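PDB 5NNP: N-terminal acetyltransferase-like protein from Chaetomium thermophilum, which probably acts as the auxiliary subunit of an N-terminal acetyltransferase A complex, a TPR-type helical scaffold for a catalytic partner chain. Local coordinates for residues A[483-488]-A[517-522]; A[488-493]-A[510-515]. All blocks are in the same frame, centred on the assembly; numbering follows the deposited sequence.

Contact 1: residues A[483-488]-A[517-522]; sequences DMQCIW and FDTWQE
Q485 OE1 is gripped by the indole N-H of W520 within the chain and by a polar side chain and the backbone of the chain of another protein. The bond from W520 is nearly straight, with NE1 2.9 Å from OE1 and an N-H...O angle of 175°. The oxygen lies at the rim of the indole, in the ring plane, so the tryptophan donates in its own plane. Seen from the amide the geometry differs, because NE1 stands well above the carbonyl plane and not on a lone pair, with the amide and ring planes 61° apart.

Q485 reaches W520 from a turn. It is the C' residue of the Schellman motif that ends helix 476-483, with C486 N bonded to L481 O, Q485 N to T482 O and a positive phi of 60° at Q485, and an extended chain beyond CG carries the amide across to helix 503-523. Two residues on, I487 begins helix 487-499 and points its CD1 at the six-membered part of the same indole, approaching CH2 obliquely. That methyl also packs against F517 CE2 at 3.9 Å. F517 presents a ring face to W520 CE3, which sits 3.8 Å above it, offset toward the rim.

Through its one oxygen, the amide of the buried Q485 joins the indole to the boundary with another protein. An in-plane N-H bond at one edge of the indole and apolar contact at its benzo part together limit how W520 can turn.

Contact 2: residues A[488-493]-A[510-515]; sequences WFLTED and YHTVFS
An antiparallel helix pair of the alpha-solenoid brings L490 and T491 of helix 487-499 against Y510, T512 and V513 of helix 503-523. The segment axes come within 9.1 Å, with their N-to-C directions at 154°.

V513 supplies the central methyl. With CG1 anti to the backbone N (chi1 168°), CG2 turns beside that nitrogen and faces the other helix, 3.9 Å from L490 CB and 4.0 Å from T491 OG1. The latter is mere proximity, since this hydroxyl is hydrogen-bonded to I487 O in its own helix. One residue earlier, T512 CG2 packs on L490 CD1, the two side chains crossing at about a right angle, while T512 OG1 bonds back to K508 O.

Y510 starts away from the neighbouring helix, yet its ring swings back so that T491 O sits near its edge, 4.2 Å from CE1. The phenol hydroxyl continues past this point to Q498 OE1. No hydrogen bond joins the two segments.

Aliphatic methyls of L490, V513 and T512 between the helices, and threonine hydroxyls folded back onto their own backbones: this is the antiparallel helix hairpin typical of TPR-type solenoids.

In the fold
Along the chain the segments run 483-488, 488-493, 510-515 and 517-522, so contact 2 lies within contact 1, as expected when two consecutive antiparallel helices fold on each other. Both contacts join helix 487-499 to helix 503-523, their centres are about 9 Å apart, and W488 belongs to both ranges. They merge where I487 CG2 packs against V513 CG1 at 4.1 Å. Contact 2 lies nearer the turn between the helices; contact 1 lies at the other end of the pair, by the turn after helix 476-483. Helix 554-572 borders both. The same helix pair thus packs internally and, at the contact 1 end, borders the chain of another protein.

Contact 1: residues A[483-488]-A[517-522]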
loop_
_atom_site.group_PDB
_atom_site.type_symbol
_atom_site.label_atom_id
_atom_site.label_comp_id
_atom_site.label_asym_id
_atom_site.label_seq_id
_atom_site.Cartn_x
_atom_site.Cartn_y
_atom_site.Cartn_z
ATOM N N ASP A 483 -1.738 16.672 5.757
ATOM C CA ASP A 483 -0.305 16.517 5.521
ATOM C C ASP A 483 0.199 15.078 5.666
ATOM O O ASP A 483 0.936 14.578 4.823
ATOM C CB ASP A 483 0.453 17.409 6.501
ATOM C CG ASP A 483 1.331 18.418 5.819
ATOM O OD1 ASP A 483 2.447 18.031 5.398
ATOM O OD2 ASP A 483 0.914 19.598 5.734
ATOM N N MET A 484 -0.189 14.423 6.756
ATOM C CA MET A 484 0.252 13.060 7.039
ATOM C C MET A 484 -0.608 12.017 6.365
ATOM O O MET A 484 -0.546 10.837 6.733
ATOM C CB MET A 484 0.250 12.801 8.537
ATOM C CG MET A 484 1.305 13.551 9.295
ATOM S SD MET A 484 2.885 13.352 8.474
ATOM C CE MET A 484 3.100 15.011 7.851
ATOM N N GLN A 485 -1.433 12.456 5.415
ATOM C CA GLN A 485 -2.160 11.551 4.527
ATOM C C GLN A 485 -3.085 10.589 5.286
ATOM O O GLN A 485 -3.188 9.408 4.934
ATOM C CB GLN A 485 -1.161 10.769 3.665
ATOM C CG GLN A 485 -0.194 11.697 2.907
ATOM C CD GLN A 485 0.928 10.955 2.179
ATOM O OE1 GLN A 485 1.056 9.748 2.296
ATOM N NE2 GLN A 485 1.747 11.691 1.428
ATOM N N CYS A 486 -3.764 11.099 6.316
ATOM C CA CYS A 486 -4.601 10.247 7.159
ATOM C C CYS A 486 -5.984 10.004 6.535
ATOM O O CYS A 486 -6.931 10.771 6.772
ATOM C CB CYS A 486 -4.763 10.861 8.561
ATOM S SG CYS A 486 -5.516 9.739 9.772
ATOM N N ILE A 487 -6.099 8.920 5.771
ATOM C CA ILE A 487 -7.305 8.625 4.999
ATOM C C ILE A 487 -8.505 8.144 5.848
ATOM O O ILE A 487 -9.650 8.455 5.536
ATOM C CB ILE A 487 -7.001 7.568 3.903
ATOM C CG1 ILE A 487 -6.021 8.150 2.875
ATOM C CG2 ILE A 487 -8.281 7.111 3.192
ATOM C CD1 ILE A 487 -5.545 7.165 1.831
ATOM N N TRP A 488 -8.259 7.382 6.906
ATOM C CA TRP A 488 -9.372 6.904 7.719
ATOM C C TRP A 488 -10.106 8.109 8.304
ATOM O O TRP A 488 -11.340 8.204 8.208
ATOM C CB TRP A 488 -8.916 5.929 8.822
ATOM C CG TRP A 488 -8.404 6.551 10.106
ATOM C CD1 TRP A 488 -7.096 6.711 10.476
ATOM C CD2 TRP A 488 -9.192 7.080 11.193
ATOM N NE1 TRP A 488 -7.023 7.314 11.710
ATOM C CE2 TRP A 488 -8.288 7.549 12.171
ATOM C CE3 TRP A 488 -10.567 7.215 11.423
ATOM C CZ2 TRP A 488 -8.718 8.126 13.363
ATOM C CZ3 TRP A 488 -10.990 7.794 12.614
ATOM C CH2 TRP A 488 -10.069 8.241 13.565
ATOM N N PHE A 517 -4.228 9.993 -3.321
ATOM C CA PHE A 517 -3.915 8.893 -4.230
ATOM C C PHE A 517 -3.128 9.405 -5.432
ATOM O O PHE A 517 -2.261 8.707 -5.941
ATOM C CB PHE A 517 -5.172 8.126 -4.653
ATOM C CG PHE A 517 -5.453 6.935 -3.770
ATOM C CD1 PHE A 517 -4.950 5.684 -4.084
ATOM C CD2 PHE A 517 -6.157 7.078 -2.584
ATOM C CE1 PHE A 517 -5.182 4.587 -3.254
ATOM C CE2 PHE A 517 -6.380 5.974 -1.739
ATOM C CZ PHE A 517 -5.896 4.736 -2.084
ATOM N N ASP A 518 -3.362 10.641 -5.848
ATOM C CA ASP A 518 -2.555 11.203 -6.923
ATOM C C ASP A 518 -1.099 11.294 -6.470
ATOM O O ASP A 518 -0.183 11.066 -7.249
ATOM C CB ASP A 518 -3.065 12.580 -7.352
ATOM C CG ASP A 518 -4.335 12.507 -8.202
ATOM O OD1 ASP A 518 -4.663 11.409 -8.711
ATOM O OD2 ASP A 518 -4.998 13.561 -8.362
ATOM N N THR A 519 -0.898 11.599 -5.194
ATOM C CA THR A 519 0.440 11.776 -4.660
ATOM C C THR A 519 1.185 10.456 -4.615
ATOM O O THR A 519 2.345 10.366 -5.005
ATOM C CB THR A 519 0.402 12.363 -3.262
ATOM O OG1 THR A 519 -0.115 13.690 -3.325
ATOM C CG2 THR A 519 1.810 12.376 -2.645
ATOM N N TRP A 520 0.500 9.440 -4.111
ATOM C CA TRP A 520 1.024 8.096 -4.049
ATOM C C TRP A 520 1.463 7.639 -5.438
ATOM O O TRP A 520 2.494 6.974 -5.593
ATOM C CB TRP A 520 -0.039 7.175 -3.461
ATOM C CG TRP A 520 -0.239 7.405 -1.990
ATOM C CD1 TRP A 520 0.422 8.310 -1.214
ATOM C CD2 TRP A 520 -1.134 6.701 -1.113
ATOM N NE1 TRP A 520 -0.011 8.224 0.088
ATOM C CE2 TRP A 520 -0.957 7.244 0.179
ATOM C CE3 TRP A 520 -2.074 5.676 -1.296
ATOM C CZ2 TRP A 520 -1.694 6.798 1.286
ATOM C CZ3 TRP A 520 -2.804 5.228 -0.186
ATOM C CH2 TRP A 520 -2.604 5.787 1.084
ATOM N N GLN A 521 0.696 8.021 -6.455
ATOM C CA GLN A 521 1.068 7.658 -7.813
ATOM C C GLN A 521 2.304 8.421 -8.278
ATOM O O GLN A 521 3.067 7.943 -9.104
ATOM C CB GLN A 521 -0.077 7.909 -8.787
ATOM C CG GLN A 521 0.268 7.467 -10.202
ATOM C CD GLN A 521 -0.873 7.622 -11.184
ATOM O OE1 GLN A 521 -1.987 8.002 -10.827
ATOM N NE2 GLN A 521 -0.595 7.327 -12.438
ATOM N N GLU A 522 2.499 9.612 -7.742
ATOM C CA GLU A 522 3.587 10.454 -8.182
ATOM C C GLU A 522 4.840 10.149 -7.349
ATOM O O GLU A 522 5.973 10.450 -7.755
ATOM C CB GLU A 522 3.188 11.925 -8.089
ATOM C CG GLU A 522 4.249 12.875 -8.607
ATOM C CD GLU A 522 3.771 14.326 -8.668
ATOM O OE1 GLU A 522 4.629 15.221 -8.865
ATOM O OE2 GLU A 522 2.544 14.570 -8.534
#

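Contact 2: residues A[488-493]-A[510-515]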
loop_
_atom_site.group_PDB
_atom_site.type_symbol
_atom_site.label_atom_id
_atom_site.label_comp_id
_atom_site.label_asym_id
_atom_site.label_seq_id
_atom_site.Cartn_x
_atom_site.Cartn_y
_atom_site.Cartn_z
ATOM N N TRP A 488 -8.259 7.382 6.906
ATOM C CA TRP A 488 -9.372 6.904 7.719
ATOM C C TRP A 488 -10.106 8.109 8.304
ATOM O O TRP A 488 -11.340 8.204 8.208
ATOM C CB TRP A 488 -8.916 5.929 8.822
ATOM C CG TRP A 488 -8.404 6.551 10.106
ATOM C CD1 TRP A 488 -7.096 6.711 10.476
ATOM C CD2 TRP A 488 -9.192 7.080 11.193
ATOM N NE1 TRP A 488 -7.023 7.314 11.710
ATOM C CE2 TRP A 488 -8.288 7.549 12.171
ATOM C CE3 TRP A 488 -10.567 7.215 11.423
ATOM C CZ2 TRP A 488 -8.718 8.126 13.363
ATOM C CZ3 TRP A 488 -10.990 7.794 12.614
ATOM C CH2 TRP A 488 -10.069 8.241 13.565
ATOM N N PHE A 489 -9.359 9.057 8.856
ATOM C CA PHE A 489 -10.023 10.171 9.503
ATOM C C PHE A 489 -10.717 11.051 8.472
ATOM O O PHE A 489 -11.850 11.468 8.677
ATOM C CB PHE A 489 -9.064 11.019 10.334
ATOM C CG PHE A 489 -9.735 12.200 10.957
ATOM C CD1 PHE A 489 -10.491 12.050 12.110
ATOM C CD2 PHE A 489 -9.660 13.451 10.375
ATOM C CE1 PHE A 489 -11.123 13.117 12.681
ATOM C CE2 PHE A 489 -10.309 14.534 10.952
ATOM C CZ PHE A 489 -11.040 14.358 12.106
ATOM N N LEU A 490 -10.024 11.337 7.369
ATOM C CA LEU A 490 -10.590 12.169 6.310
ATOM C C LEU A 490 -11.899 11.569 5.792
ATOM O O LEU A 490 -12.884 12.287 5.612
ATOM C CB LEU A 490 -9.595 12.352 5.166
ATOM C CG LEU A 490 -8.352 13.217 5.427
ATOM C CD1 LEU A 490 -7.420 13.215 4.218
ATOM C CD2 LEU A 490 -8.721 14.630 5.789
ATOM N N THR A 491 -11.920 10.255 5.582
ATOM C CA THR A 491 -13.129 9.600 5.081
ATOM C C THR A 491 -14.259 9.674 6.109
ATOM O O THR A 491 -15.379 10.071 5.781
ATOM C CB THR A 491 -12.877 8.129 4.714
ATOM O OG1 THR A 491 -11.746 8.037 3.844
ATOM C CG2 THR A 491 -14.082 7.549 4.005
ATOM N N GLU A 492 -13.957 9.288 7.348
ATOM C CA GLU A 492 -14.929 9.345 8.439
ATOM C C GLU A 492 -15.470 10.757 8.652
ATOM O O GLU A 492 -16.666 10.962 8.831
ATOM C CB GLU A 492 -14.291 8.836 9.731
ATOM C CG GLU A 492 -14.155 7.328 9.795
ATOM C CD GLU A 492 -15.493 6.634 9.872
ATOM O OE1 GLU A 492 -15.562 5.439 9.555
ATOM O OE2 GLU A 492 -16.489 7.280 10.267
ATOM N N ASP A 493 -14.574 11.735 8.637
ATOM C CA ASP A 493 -14.962 13.128 8.794
ATOM C C ASP A 493 -15.931 13.551 7.693
ATOM O O ASP A 493 -16.884 14.284 7.944
ATOM C CB ASP A 493 -13.731 14.031 8.785
ATOM C CG ASP A 493 -14.035 15.443 9.250
ATOM O OD1 ASP A 493 -14.800 15.607 10.225
ATOM O OD2 ASP A 493 -13.499 16.395 8.647
ATOM N N TYR A 510 -13.606 14.079 0.557
ATOM C CA TYR A 510 -13.499 13.052 -0.480
ATOM C C TYR A 510 -12.472 13.470 -1.549
ATOM O O TYR A 510 -11.635 12.662 -1.981
ATOM C CB TYR A 510 -14.865 12.767 -1.121
ATOM C CG TYR A 510 -15.936 12.370 -0.120
ATOM C CD1 TYR A 510 -15.607 11.645 1.021
ATOM C CD2 TYR A 510 -17.271 12.737 -0.302
ATOM C CE1 TYR A 510 -16.565 11.282 1.945
ATOM C CE2 TYR A 510 -18.241 12.379 0.621
ATOM C CZ TYR A 510 -17.884 11.648 1.745
ATOM O OH TYR A 510 -18.840 11.286 2.680
ATOM N N HIS A 511 -12.513 14.737 -1.952
ATOM C CA HIS A 511 -11.514 15.237 -2.887
ATOM C C HIS A 511 -10.093 15.146 -2.317
ATOM O O HIS A 511 -9.143 14.872 -3.049
ATOM C CB HIS A 511 -11.833 16.672 -3.298
ATOM C CG HIS A 511 -12.811 16.760 -4.423
ATOM N ND1 HIS A 511 -12.441 17.101 -5.705
ATOM C CD2 HIS A 511 -14.143 16.525 -4.463
ATOM C CE1 HIS A 511 -13.506 17.085 -6.485
ATOM N NE2 HIS A 511 -14.551 16.736 -5.756
ATOM N N THR A 512 -9.946 15.358 -1.016
ATOM C CA THR A 512 -8.626 15.273 -0.408
ATOM C C THR A 512 -8.052 13.851 -0.456
ATOM O O THR A 512 -6.867 13.668 -0.734
ATOM C CB THR A 512 -8.664 15.792 1.038
ATOM O OG1 THR A 512 -8.937 17.190 1.001
ATOM C CG2 THR A 512 -7.340 15.575 1.755
ATOM N N VAL A 513 -8.886 12.850 -0.191
ATOM C CA VAL A 513 -8.475 11.456 -0.326
ATOM C C VAL A 513 -8.101 11.114 -1.783
ATOM O O VAL A 513 -7.188 10.344 -2.046
ATOM C CB VAL A 513 -9.589 10.523 0.158
ATOM C CG1 VAL A 513 -9.317 9.086 -0.227
ATOM C CG2 VAL A 513 -9.768 10.671 1.658
ATOM N N PHE A 514 -8.820 11.695 -2.727
ATOM C CA PHE A 514 -8.518 11.513 -4.135
ATOM C C PHE A 514 -7.103 12.054 -4.452
ATOM O O PHE A 514 -6.321 11.406 -5.151
ATOM C CB PHE A 514 -9.599 12.210 -4.975
ATOM C CG PHE A 514 -9.453 12.020 -6.447
ATOM C CD1 PHE A 514 -8.643 12.876 -7.194
ATOM C CD2 PHE A 514 -10.139 10.998 -7.099
ATOM C CE1 PHE A 514 -8.515 12.716 -8.571
ATOM C CE2 PHE A 514 -10.012 10.823 -8.486
ATOM C CZ PHE A 514 -9.195 11.677 -9.220
ATOM N N SER A 515 -6.780 13.226 -3.908
ATOM C CA SER A 515 -5.479 13.854 -4.106
ATOM C C SER A 515 -4.328 13.102 -3.452
ATOM O O SER A 515 -3.206 13.078 -3.981
ATOM C CB SER A 515 -5.503 15.266 -3.574
ATOM O OG SER A 515 -6.144 16.108 -4.508
#